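Local coordinates for galactose-binding lectin (Arachis hypogaea, PDB 6VC3), which binds galactose and galactose-bearing sugars as a homotetrameric legume lectin whose subunits each hold a manganese and a calcium ion, at residues Q33-N38 / F206-S211; F69-K74 / D83-F88; E121-S126 / T135-I140. All coordinates share one frame; numbering follows the deposited sequence.

Interaction 1 (Q33-N38 / F206-S211); sequences QLTNLN and FSASGS. With QWJ (6-S-(prop-2-yn-1-yl)-6-thio-beta-D-glucopyranosyl 1-thio-beta-D-galactopyranoside), chain E.
Apolar packing of a loop on a sheet strand, with Leu34 and Thr35 laid over Ala208, joins 33-38 to 206-211 in the interior of the lectin domain. No hydrogen bond links the two segments. The loop, which leads from strand 32-33 toward strand 43-53, covers the end of strand 201-209 with aliphatic carbons. Leu34 CB sits 3.7 Å from Ala208 CB, and with CG anti to its carbonyl carbon (chi1 -65°) the leucine carries CD1 along the strand to Phe206 CB at 4.2 Å. Ala208, with only a methyl group, lets the loop lie close to the strand, CB against CB. Thr35 divides its two branches. Its CG2 lies against the backbone, 3.7 Å from Ser209 N, whereas OG1 turns to a hydrogen bond with His218 on the neighbouring strand 216-229, so the buried hydroxyl is satisfied. Within the loop, Gln33 is joined to Thr35: its NE2 gives Thr35 O a bond of 3.1 Å, nearly straight at 169° and in the plane of the Gln33 side-chain amide. Farther on, Asn36 OD1 accepts from Asn38 N in an Asx turn. The ring of Phe206 leads away from the loop into the core, edge-to-face with Phe69 and Trp223. On the other side of the strand, Ser207 and Ser209 turn from the loop and bond to Leu106 O and Gly103 O. Strand 201-209 belongs to the seven-stranded sheet of the legume lectin jelly-roll sandwich, and the loop after it brings Ser211 OG to 2.6 Å from the galactose O4 of QWJ.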
loop_
_atom_site.group_PDB
_atom_site.type_symbol
_atom_site.label_atom_id
_atom_site.label_comp_id
_atom_site.label_asym_id
_atom_site.label_seq_id
_atom_site.Cartn_x
_atom_site.Cartn_y
_atom_site.Cartn_z
ATOM N N GLN A 33 7.537 22.044 -12.047
ATOM C CA GLN A 33 7.371 22.902 -13.221
ATOM C C GLN A 33 8.439 22.477 -14.215
ATOM O O GLN A 33 9.628 22.645 -13.939
ATOM C CB GLN A 33 7.450 24.389 -12.865
ATOM C CG GLN A 33 7.197 25.284 -14.073
ATOM C CD GLN A 33 7.268 26.747 -13.736
ATOM O OE1 GLN A 33 6.595 27.232 -12.822
ATOM N NE2 GLN A 33 8.044 27.492 -14.510
ATOM N N LEU A 34 8.020 21.851 -15.326
ATOM C CA LEU A 34 8.929 21.276 -16.308
ATOM C C LEU A 34 9.615 22.316 -17.251
ATOM O O LEU A 34 10.745 22.052 -17.645
ATOM C CB LEU A 34 8.203 20.177 -17.136
ATOM C CG LEU A 34 7.732 18.899 -16.390
ATOM C CD1 LEU A 34 6.705 18.095 -17.218
ATOM C CD2 LEU A 34 8.891 17.992 -16.056
ATOM N N THR A 35 8.999 23.457 -17.614
ATOM C CA THR A 35 9.734 24.392 -18.504
ATOM C C THR A 35 10.049 25.776 -17.873
ATOM O O THR A 35 9.344 26.241 -16.975
ATOM C CB THR A 35 9.032 24.599 -19.853
ATOM O OG1 THR A 35 7.724 25.132 -19.661
ATOM C CG2 THR A 35 8.990 23.338 -20.693
ATOM N N ASN A 36 11.141 26.398 -18.346
ATOM C CA ASN A 36 11.602 27.759 -17.975
ATOM C C ASN A 36 10.911 28.746 -18.921
ATOM O O ASN A 36 11.178 28.755 -20.124
ATOM C CB ASN A 36 13.146 27.879 -18.025
ATOM C CG ASN A 36 13.731 29.164 -17.441
ATOM O OD1 ASN A 36 13.168 30.257 -17.551
ATOM N ND2 ASN A 36 14.921 29.082 -16.848
ATOM N N LEU A 37 9.996 29.556 -18.363
ATOM C CA LEU A 37 9.162 30.510 -19.099
ATOM C C LEU A 37 9.955 31.659 -19.761
ATOM O O LEU A 37 9.395 32.346 -20.617
ATOM C CB LEU A 37 8.090 31.098 -18.153
ATOM C CG LEU A 37 6.735 30.363 -17.919
ATOM C CD1 LEU A 37 6.614 28.998 -18.639
ATOM C CD2 LEU A 37 6.431 30.253 -16.470
ATOM N N ASN A 38 11.238 31.870 -19.366
ATOM C CA ASN A 38 12.087 32.936 -19.903
ATOM C C ASN A 38 13.205 32.412 -20.847
ATOM O O ASN A 38 13.978 33.217 -21.378
ATOM C CB ASN A 38 12.673 33.747 -18.755
ATOM C CG ASN A 38 11.603 34.500 -18.009
ATOM O OD1 ASN A 38 11.199 35.602 -18.396
ATOM N ND2 ASN A 38 11.059 33.889 -16.974
ATOM N N PHE A 206 8.354 12.118 -17.066
ATOM C CA PHE A 206 7.624 13.181 -17.733
ATOM C C PHE A 206 8.593 14.128 -18.408
ATOM O O PHE A 206 9.704 14.353 -17.921
ATOM C CB PHE A 206 6.724 13.959 -16.761
ATOM C CG PHE A 206 5.663 13.109 -16.115
ATOM C CD1 PHE A 206 4.460 12.855 -16.769
ATOM C CD2 PHE A 206 5.880 12.521 -14.871
ATOM C CE1 PHE A 206 3.496 12.034 -16.191
ATOM C CE2 PHE A 206 4.910 11.709 -14.287
ATOM C CZ PHE A 206 3.724 11.461 -14.957
ATOM N N SER A 207 8.156 14.702 -19.519
ATOM C CA SER A 207 8.929 15.669 -20.280
ATOM C C SER A 207 8.016 16.716 -20.881
ATOM O O SER A 207 6.891 16.411 -21.256
ATOM C CB SER A 207 9.738 14.980 -21.370
ATOM O OG SER A 207 10.503 15.934 -22.097
ATOM N N ALA A 208 8.495 17.955 -20.934
ATOM C CA ALA A 208 7.795 19.076 -21.569
ATOM C C ALA A 208 8.798 19.988 -22.243
ATOM O O ALA A 208 9.988 19.966 -21.901
ATOM C CB ALA A 208 6.953 19.841 -20.563
ATOM N N SER A 209 8.342 20.778 -23.218
ATOM C CA SER A 209 9.230 21.672 -23.945
ATOM C C SER A 209 8.468 22.849 -24.544
ATOM O O SER A 209 7.237 22.839 -24.592
ATOM C CB SER A 209 9.979 20.916 -25.042
ATOM O OG SER A 209 9.097 20.437 -26.042
ATOM N N GLY A 210 9.211 23.873 -24.940
ATOM C CA GLY A 210 8.669 25.048 -25.602
ATOM C C GLY A 210 9.560 25.480 -26.741
ATOM O O GLY A 210 10.588 24.853 -26.999
ATOM N N SER A 211 9.188 26.562 -27.416
ATOM C CA SER A 211 10.009 27.148 -28.483
ATOM C C SER A 211 10.322 28.638 -28.144
ATOM O O SER A 211 10.315 29.009 -26.964
ATOM C CB SER A 211 9.308 27.004 -29.827
ATOM O OG SER A 211 8.077 27.703 -29.789
HETATM C C4 QWJ E . 5.622 25.576 -31.519
HETATM C C3 QWJ E . 6.336 24.599 -32.450
HETATM C C5 QWJ E . 5.431 26.914 -32.227
HETATM C C1 QWJ E . 7.348 26.578 -33.598
HETATM C C2 QWJ E . 7.633 25.212 -32.971
HETATM C C6 QWJ E . 4.798 27.975 -31.360
HETATM O O5 QWJ E . 6.700 27.428 -32.662
HETATM O O2 QWJ E . 8.254 24.348 -33.915
HETATM O O3 QWJ E . 6.599 23.368 -31.792
HETATM O O4 QWJ E . 6.390 25.777 -30.343
HETATM O O6 QWJ E . 4.022 28.888 -32.128
HETATM S S1 QWJ E . 8.859 27.351 -34.223
#

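Interaction 2 (F69-K74 / D83-F88); sequences FSFEMK and DGIIFF. With QWJ (6-S-(prop-2-yn-1-yl)-6-thio-beta-D-glucopyranosyl 1-thio-beta-D-galactopyranoside), chain E.
The hydrophobic core between the two sheets of the legume lectin sandwich is built here from strand 69-74 of one sheet and strand 84-88 of the other. The strands run nearly antiparallel, at 160°, but their axes come no closer than 8.6 Å, a spacing filled by side chains and not bridged by backbone bonds. Ile85 is the central piece: its CD1 lies 3.8 Å from Phe71 CD1 and 3.9 Å from Met73 CG, the isoleucine sliding past both neighbours in the opposite direction. Its slender CG1-CD1 arm suits a slot between a ring and a flexible thioether. Met73, with CG anti to its carbonyl carbon (chi1 -81°) and the chain extended to the sulfur, rests SD directly on Gly84 CA at 3.7 Å. Glycine suits this place because its backbone angles would press a CB against the carbonyl O of Asp83. At the far end Phe69 CE2 stands over one face of the Phe87 ring, offset toward the rim, while Phe69 CZ meets Phe87 CB at 3.7 Å. The two ring planes are inclined at 36°.

Just before the strand, Asp83 follows a cis peptide bond; its side chain leaves the core, and its carboxylate meets the sugar. OD1 accepts from O4 of QWJ at 2.6 Å and OD2 from O3 at 2.7 Å. Phe206 of strand 201-209 meets both Phe69 and Phe87, Phe122 of strand 117-123 lies against Phe71, and His218 of strand 216-229 touches Met73 and Ile85.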
loop_
_atom_site.group_PDB
_atom_site.type_symbol
_atom_site.label_atom_id
_atom_site.label_comp_id
_atom_site.label_asym_id
_atom_site.label_seq_id
_atom_site.Cartn_x
_atom_site.Cartn_y
_atom_site.Cartn_z
ATOM N N PHE A 69 -1.575 9.867 -12.655
ATOM C CA PHE A 69 -0.910 11.165 -12.460
ATOM C C PHE A 69 -1.857 12.306 -12.740
ATOM O O PHE A 69 -2.895 12.121 -13.382
ATOM C CB PHE A 69 0.380 11.314 -13.311
ATOM C CG PHE A 69 0.267 11.082 -14.802
ATOM C CD1 PHE A 69 0.008 12.136 -15.669
ATOM C CD2 PHE A 69 0.523 9.828 -15.351
ATOM C CE1 PHE A 69 -0.038 11.934 -17.052
ATOM C CE2 PHE A 69 0.467 9.626 -16.733
ATOM C CZ PHE A 69 0.194 10.682 -17.575
ATOM N N SER A 70 -1.481 13.503 -12.263
ATOM C CA SER A 70 -2.217 14.737 -12.483
ATOM C C SER A 70 -1.272 15.840 -12.937
ATOM O O SER A 70 -0.154 15.985 -12.420
ATOM C CB SER A 70 -2.993 15.152 -11.241
ATOM O OG SER A 70 -2.124 15.613 -10.223
ATOM N N PHE A 71 -1.724 16.600 -13.935
ATOM C CA PHE A 71 -0.957 17.691 -14.492
ATOM C C PHE A 71 -1.819 18.925 -14.687
ATOM O O PHE A 71 -3.048 18.847 -14.604
ATOM C CB PHE A 71 -0.272 17.284 -15.820
ATOM C CG PHE A 71 -1.178 16.994 -16.998
ATOM C CD1 PHE A 71 -1.629 18.023 -17.822
ATOM C CD2 PHE A 71 -1.528 15.689 -17.323
ATOM C CE1 PHE A 71 -2.463 17.757 -18.908
ATOM C CE2 PHE A 71 -2.334 15.422 -18.433
ATOM C CZ PHE A 71 -2.790 16.456 -19.221
ATOM N N GLU A 72 -1.148 20.069 -14.948
ATOM C CA GLU A 72 -1.785 21.343 -15.248
ATOM C C GLU A 72 -0.997 22.089 -16.304
ATOM O O GLU A 72 0.228 22.202 -16.221
ATOM C CB GLU A 72 -1.946 22.206 -13.985
ATOM C CG GLU A 72 -2.844 23.420 -14.179
ATOM C CD GLU A 72 -2.757 24.464 -13.084
ATOM O OE1 GLU A 72 -2.852 24.090 -11.892
ATOM O OE2 GLU A 72 -2.625 25.664 -13.422
ATOM N N MET A 73 -1.709 22.598 -17.306
ATOM C CA MET A 73 -1.138 23.439 -18.342
ATOM C C MET A 73 -1.870 24.759 -18.283
ATOM O O MET A 73 -3.100 24.781 -18.203
ATOM C CB MET A 73 -1.164 22.784 -19.727
ATOM C CG MET A 73 -0.008 21.815 -19.907
ATOM S SD MET A 73 0.204 21.109 -21.554
ATOM C CE MET A 73 -1.179 19.853 -21.575
ATOM N N LYS A 74 -1.113 25.848 -18.174
ATOM C CA LYS A 74 -1.684 27.187 -18.064
ATOM C C LYS A 74 -1.006 28.152 -19.039
ATOM O O LYS A 74 0.220 28.188 -19.124
ATOM C CB LYS A 74 -1.576 27.691 -16.623
ATOM C CG LYS A 74 -2.457 28.899 -16.328
ATOM C CD LYS A 74 -2.518 29.184 -14.844
ATOM C CE LYS A 74 -2.111 30.596 -14.426
ATOM N NZ LYS A 74 -3.192 31.617 -14.592
ATOM N N ASP A 83 4.444 23.583 -25.543
ATOM C CA ASP A 83 4.071 22.603 -26.565
ATOM C C ASP A 83 3.305 21.376 -26.063
ATOM O O ASP A 83 2.662 20.689 -26.873
ATOM C CB ASP A 83 5.334 22.159 -27.294
ATOM C CG ASP A 83 5.653 23.041 -28.480
ATOM O OD1 ASP A 83 6.323 24.116 -28.281
ATOM O OD2 ASP A 83 5.269 22.663 -29.604
ATOM N N GLY A 84 3.370 21.122 -24.757
ATOM C CA GLY A 84 2.691 20.002 -24.129
ATOM C C GLY A 84 3.575 19.159 -23.244
ATOM O O GLY A 84 4.762 19.443 -23.069
ATOM N N ILE A 85 2.984 18.130 -22.665
ATOM C CA ILE A 85 3.641 17.179 -21.768
ATOM C C ILE A 85 3.577 15.761 -22.376
ATOM O O ILE A 85 2.575 15.391 -22.977
ATOM C CB ILE A 85 2.986 17.217 -20.343
ATOM C CG1 ILE A 85 3.045 18.642 -19.709
ATOM C CG2 ILE A 85 3.598 16.153 -19.402
ATOM C CD1 ILE A 85 2.058 18.896 -18.463
ATOM N N ILE A 86 4.649 14.983 -22.201
ATOM C CA ILE A 86 4.690 13.591 -22.592
ATOM C C ILE A 86 5.108 12.731 -21.361
ATOM O O ILE A 86 6.082 13.044 -20.678
ATOM C CB ILE A 86 5.559 13.316 -23.853
ATOM C CG1 ILE A 86 5.355 11.859 -24.363
ATOM C CG2 ILE A 86 7.044 13.680 -23.653
ATOM C CD1 ILE A 86 5.984 11.511 -25.713
ATOM N N PHE A 87 4.322 11.687 -21.082
ATOM C CA PHE A 87 4.623 10.665 -20.075
ATOM C C PHE A 87 5.377 9.630 -20.859
ATOM O O PHE A 87 4.845 9.154 -21.865
ATOM C CB PHE A 87 3.353 10.114 -19.394
ATOM C CG PHE A 87 3.538 8.808 -18.639
ATOM C CD1 PHE A 87 4.257 8.768 -17.452
ATOM C CD2 PHE A 87 2.998 7.619 -19.126
ATOM C CE1 PHE A 87 4.429 7.563 -16.755
ATOM C CE2 PHE A 87 3.159 6.413 -18.420
ATOM C CZ PHE A 87 3.889 6.393 -17.248
ATOM N N PHE A 88 6.614 9.313 -20.476
ATOM C CA PHE A 88 7.392 8.424 -21.327
ATOM C C PHE A 88 8.152 7.358 -20.570
ATOM O O PHE A 88 8.278 7.403 -19.345
ATOM C CB PHE A 88 8.372 9.247 -22.222
ATOM C CG PHE A 88 9.593 9.852 -21.545
ATOM C CD1 PHE A 88 9.471 10.962 -20.720
ATOM C CD2 PHE A 88 10.857 9.317 -21.752
ATOM C CE1 PHE A 88 10.597 11.527 -20.113
ATOM C CE2 PHE A 88 11.996 9.908 -21.170
ATOM C CZ PHE A 88 11.854 11.004 -20.352
HETATM C C4 QWJ E . 5.622 25.576 -31.519
HETATM C C3 QWJ E . 6.336 24.599 -32.450
HETATM C C5 QWJ E . 5.431 26.914 -32.227
HETATM C C1 QWJ E . 7.348 26.578 -33.598
HETATM C C2 QWJ E . 7.633 25.212 -32.971
HETATM C C6 QWJ E . 4.798 27.975 -31.360
HETATM O O5 QWJ E . 6.700 27.428 -32.662
HETATM O O2 QWJ E . 8.254 24.348 -33.915
HETATM O O3 QWJ E . 6.599 23.368 -31.792
HETATM O O4 QWJ E . 6.390 25.777 -30.343
HETATM O O6 QWJ E . 4.022 28.888 -32.128
HETATM S S1 QWJ E . 8.859 27.351 -34.223
#

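Interaction 3 (E121-S126 / T135-I140); sequences EFDTYS and TDHVGI. With MN (manganese (II) ion), chain F; CA (calcium ion), chain G; QWJ (6-S-(prop-2-yn-1-yl)-6-thio-beta-D-glucopyranosyl 1-thio-beta-D-galactopyranoside), chain E.
Glu121, Asp123 and His137 meet at the manganese ion, which binds Glu121 OE2 at 2.3 Å, Asp123 OD2 at 2.1 Å and His137 NE2 at 2.2 Å. Two waters and Asp132 complete its shell; one water also donates to Glu121 OE1. Glu121 OE2 comes to the edge of the imidazole, near its plane, and the metal draws this oxygen and NE2 together without a hydrogen bond. Asp123 serves two ions: OD2 is shared with the calcium ion, which also takes OD1, Tyr125 O, two waters, Asn127 and Asp132. A short carboxylate suits this bridging place, since it can chelate calcium with both oxygens while OD2 also binds manganese.

Over one face of the imidazole lies Asp123 CB, a CH-pi contact 3.5 Å from the centroid, and ND1 donates to Thr135 O at 165°, in the ring plane, leaving NE2 for the metal. A paired manganese and calcium site is typical of legume lectins: Glu121, Asp123 and His137 stand on two adjacent antiparallel strands, and the loop between them supplies the other protein ligands. Glu121 with Gly139 and Asp123 with His137 are hydrogen-bonded pairs; His137 N lies 2.9 Å from Asp123 O. Glycine suits position 139: Glu121 CG passes 3.6 Å from Gly139 CA, and OE2 occupies the place a side chain would need. Between these two pairs, Phe122 and Val138 form a non-hydrogen-bonded pair on the other sheet face, side by side with Phe122 CD1 3.8 Å from Val138 CG2.

Beyond the strand, Asp123 OD1 accepts from Tyr125 N in an Asx turn that presents Tyr125 O to the calcium. With CG anti to its nitrogen (chi1 -177°), the tyrosine lays one face of its ring against the galactose, with C4 3.7 Å above the ring plane and over its centre.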
loop_
_atom_site.group_PDB
_atom_site.type_symbol
_atom_site.label_atom_id
_atom_site.label_comp_id
_atom_site.label_asym_id
_atom_site.label_seq_id
_atom_site.Cartn_x
_atom_site.Cartn_y
_atom_site.Cartn_z
ATOM N N GLU A 121 1.555 11.319 -25.049
ATOM C CA GLU A 121 1.657 12.764 -25.164
ATOM C C GLU A 121 0.300 13.455 -24.994
ATOM O O GLU A 121 -0.757 12.878 -25.289
ATOM C CB GLU A 121 2.292 13.166 -26.503
ATOM C CG GLU A 121 1.529 12.690 -27.722
ATOM C CD GLU A 121 1.906 13.395 -29.004
ATOM O OE1 GLU A 121 3.105 13.391 -29.353
ATOM O OE2 GLU A 121 0.995 13.920 -29.677
ATOM N N PHE A 122 0.363 14.702 -24.493
ATOM C CA PHE A 122 -0.738 15.632 -24.262
ATOM C C PHE A 122 -0.335 16.895 -25.002
ATOM O O PHE A 122 0.190 17.857 -24.430
ATOM C CB PHE A 122 -0.972 15.831 -22.757
ATOM C CG PHE A 122 -1.324 14.545 -22.045
ATOM C CD1 PHE A 122 -2.650 14.137 -21.928
ATOM C CD2 PHE A 122 -0.329 13.724 -21.521
ATOM C CE1 PHE A 122 -2.972 12.937 -21.280
ATOM C CE2 PHE A 122 -0.653 12.518 -20.901
ATOM C CZ PHE A 122 -1.971 12.132 -20.788
ATOM N N ASP A 123 -0.507 16.819 -26.315
ATOM C CA ASP A 123 -0.099 17.791 -27.294
ATOM C C ASP A 123 -1.103 18.921 -27.466
ATOM O O ASP A 123 -2.280 18.668 -27.767
ATOM C CB ASP A 123 0.136 17.073 -28.613
ATOM C CG ASP A 123 1.102 17.783 -29.513
ATOM O OD1 ASP A 123 1.186 19.014 -29.430
ATOM O OD2 ASP A 123 1.796 17.105 -30.277
ATOM N N THR A 124 -0.586 20.183 -27.329
ATOM C CA THR A 124 -1.324 21.449 -27.365
ATOM C C THR A 124 -0.956 22.359 -28.558
ATOM O O THR A 124 -1.430 23.497 -28.608
ATOM C CB THR A 124 -1.090 22.217 -26.048
ATOM O OG1 THR A 124 0.246 22.731 -26.005
ATOM C CG2 THR A 124 -1.378 21.381 -24.818
ATOM N N TYR A 125 -0.155 21.858 -29.520
ATOM C CA TYR A 125 0.241 22.610 -30.722
ATOM C C TYR A 125 0.346 21.665 -31.923
ATOM O O TYR A 125 0.940 20.592 -31.802
ATOM C CB TYR A 125 1.569 23.390 -30.526
ATOM C CG TYR A 125 1.941 24.225 -31.737
ATOM C CD1 TYR A 125 2.665 23.679 -32.792
ATOM C CD2 TYR A 125 1.536 25.550 -31.847
ATOM C CE1 TYR A 125 2.926 24.407 -33.947
ATOM C CE2 TYR A 125 1.836 26.308 -32.980
ATOM C CZ TYR A 125 2.527 25.729 -34.034
ATOM O OH TYR A 125 2.841 26.454 -35.167
ATOM N N SER A 126 -0.177 22.094 -33.088
ATOM C CA SER A 126 -0.166 21.277 -34.301
ATOM C C SER A 126 1.088 21.509 -35.150
ATOM O O SER A 126 1.202 22.512 -35.857
ATOM C CB SER A 126 -1.433 21.499 -35.131
ATOM O OG SER A 126 -1.535 20.531 -36.163
ATOM N N THR A 135 -6.231 19.663 -34.117
ATOM C CA THR A 135 -6.572 20.192 -32.784
ATOM C C THR A 135 -5.710 19.568 -31.687
ATOM O O THR A 135 -4.958 18.631 -31.975
ATOM C CB THR A 135 -8.067 19.940 -32.469
ATOM O OG1 THR A 135 -8.299 18.537 -32.302
ATOM C CG2 THR A 135 -9.014 20.534 -33.511
ATOM N N ASP A 136 -5.849 20.068 -30.417
ATOM C CA ASP A 136 -5.200 19.475 -29.238
ATOM C C ASP A 136 -5.504 17.966 -29.185
ATOM O O ASP A 136 -6.599 17.565 -29.587
ATOM C CB ASP A 136 -5.695 20.144 -27.944
ATOM C CG ASP A 136 -5.283 21.589 -27.739
ATOM O OD1 ASP A 136 -4.540 22.122 -28.582
ATOM O OD2 ASP A 136 -5.714 22.185 -26.735
ATOM N N HIS A 137 -4.555 17.127 -28.712
ATOM C CA HIS A 137 -4.751 15.688 -28.714
ATOM C C HIS A 137 -3.928 14.912 -27.717
ATOM O O HIS A 137 -2.885 15.351 -27.233
ATOM C CB HIS A 137 -4.445 15.096 -30.112
ATOM C CG HIS A 137 -3.095 15.477 -30.639
ATOM N ND1 HIS A 137 -2.871 16.710 -31.220
ATOM C CD2 HIS A 137 -1.935 14.781 -30.628
ATOM C CE1 HIS A 137 -1.606 16.698 -31.595
ATOM N NE2 HIS A 137 -1.004 15.561 -31.255
ATOM N N VAL A 138 -4.415 13.699 -27.457
ATOM C CA VAL A 138 -3.712 12.713 -26.675
ATOM C C VAL A 138 -3.181 11.745 -27.723
ATOM O O VAL A 138 -3.901 11.418 -28.664
ATOM C CB VAL A 138 -4.585 12.077 -25.567
ATOM C CG1 VAL A 138 -3.794 11.024 -24.786
ATOM C CG2 VAL A 138 -5.103 13.155 -24.615
ATOM N N GLY A 139 -1.906 11.417 -27.641
ATOM C CA GLY A 139 -1.267 10.551 -28.617
ATOM C C GLY A 139 -0.452 9.455 -27.970
ATOM O O GLY A 139 0.024 9.607 -26.839
ATOM N N ILE A 140 -0.322 8.318 -28.679
ATOM C CA ILE A 140 0.478 7.182 -28.223
ATOM C C ILE A 140 1.623 7.114 -29.200
ATOM O O ILE A 140 1.400 7.052 -30.410
ATOM C CB ILE A 140 -0.322 5.854 -28.031
ATOM C CG1 ILE A 140 -1.309 6.020 -26.853
ATOM C CG2 ILE A 140 0.628 4.656 -27.785
ATOM C CD1 ILE A 140 -2.409 4.918 -26.739
HETATM MN MN MN F . 1.202 15.465 -31.407
HETATM CA CA CA G . 2.697 19.272 -31.494
HETATM C C4 QWJ E . 5.622 25.576 -31.519
HETATM C C3 QWJ E . 6.336 24.599 -32.450
HETATM C C5 QWJ E . 5.431 26.914 -32.227
HETATM C C1 QWJ E . 7.348 26.578 -33.598
HETATM C C2 QWJ E . 7.633 25.212 -32.971
HETATM C C6 QWJ E . 4.798 27.975 -31.360
HETATM O O5 QWJ E . 6.700 27.428 -32.662
HETATM O O2 QWJ E . 8.254 24.348 -33.915
HETATM O O3 QWJ E . 6.599 23.368 -31.792
HETATM O O4 QWJ E . 6.390 25.777 -30.343
HETATM O O6 QWJ E . 4.022 28.888 -32.128
HETATM S S1 QWJ E . 8.859 27.351 -34.223
HETATM O O HOH W 1 3.231 14.940 -31.502
HETATM O O HOH W 2 0.562 13.562 -32.387
HETATM O O HOH W 3 3.841 20.382 -29.860
HETATM O O HOH W 4 4.413 17.816 -31.455
#

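All three contacts are largely buried, and each has a segment that reaches the sugar. Interaction 2 lies nearest the centre of the chain and joins the two sheets by apolar side chains; interaction 1 is also apolar but lays a loop on a strand; interaction 3 unites neighbouring strands of one sheet through backbone bonds and metal ligands. Strands 201-209, 84-91 and 117-123 are consecutive in that sheet, so interaction 2 stands between the others, with backbone hydrogen bonds joining Ser207 to Ile86 on one flank and Ile85 to Phe122 on the other. At the sugar, Ser211 and Asp83 offer polar groups, whereas Tyr125 offers a ring face.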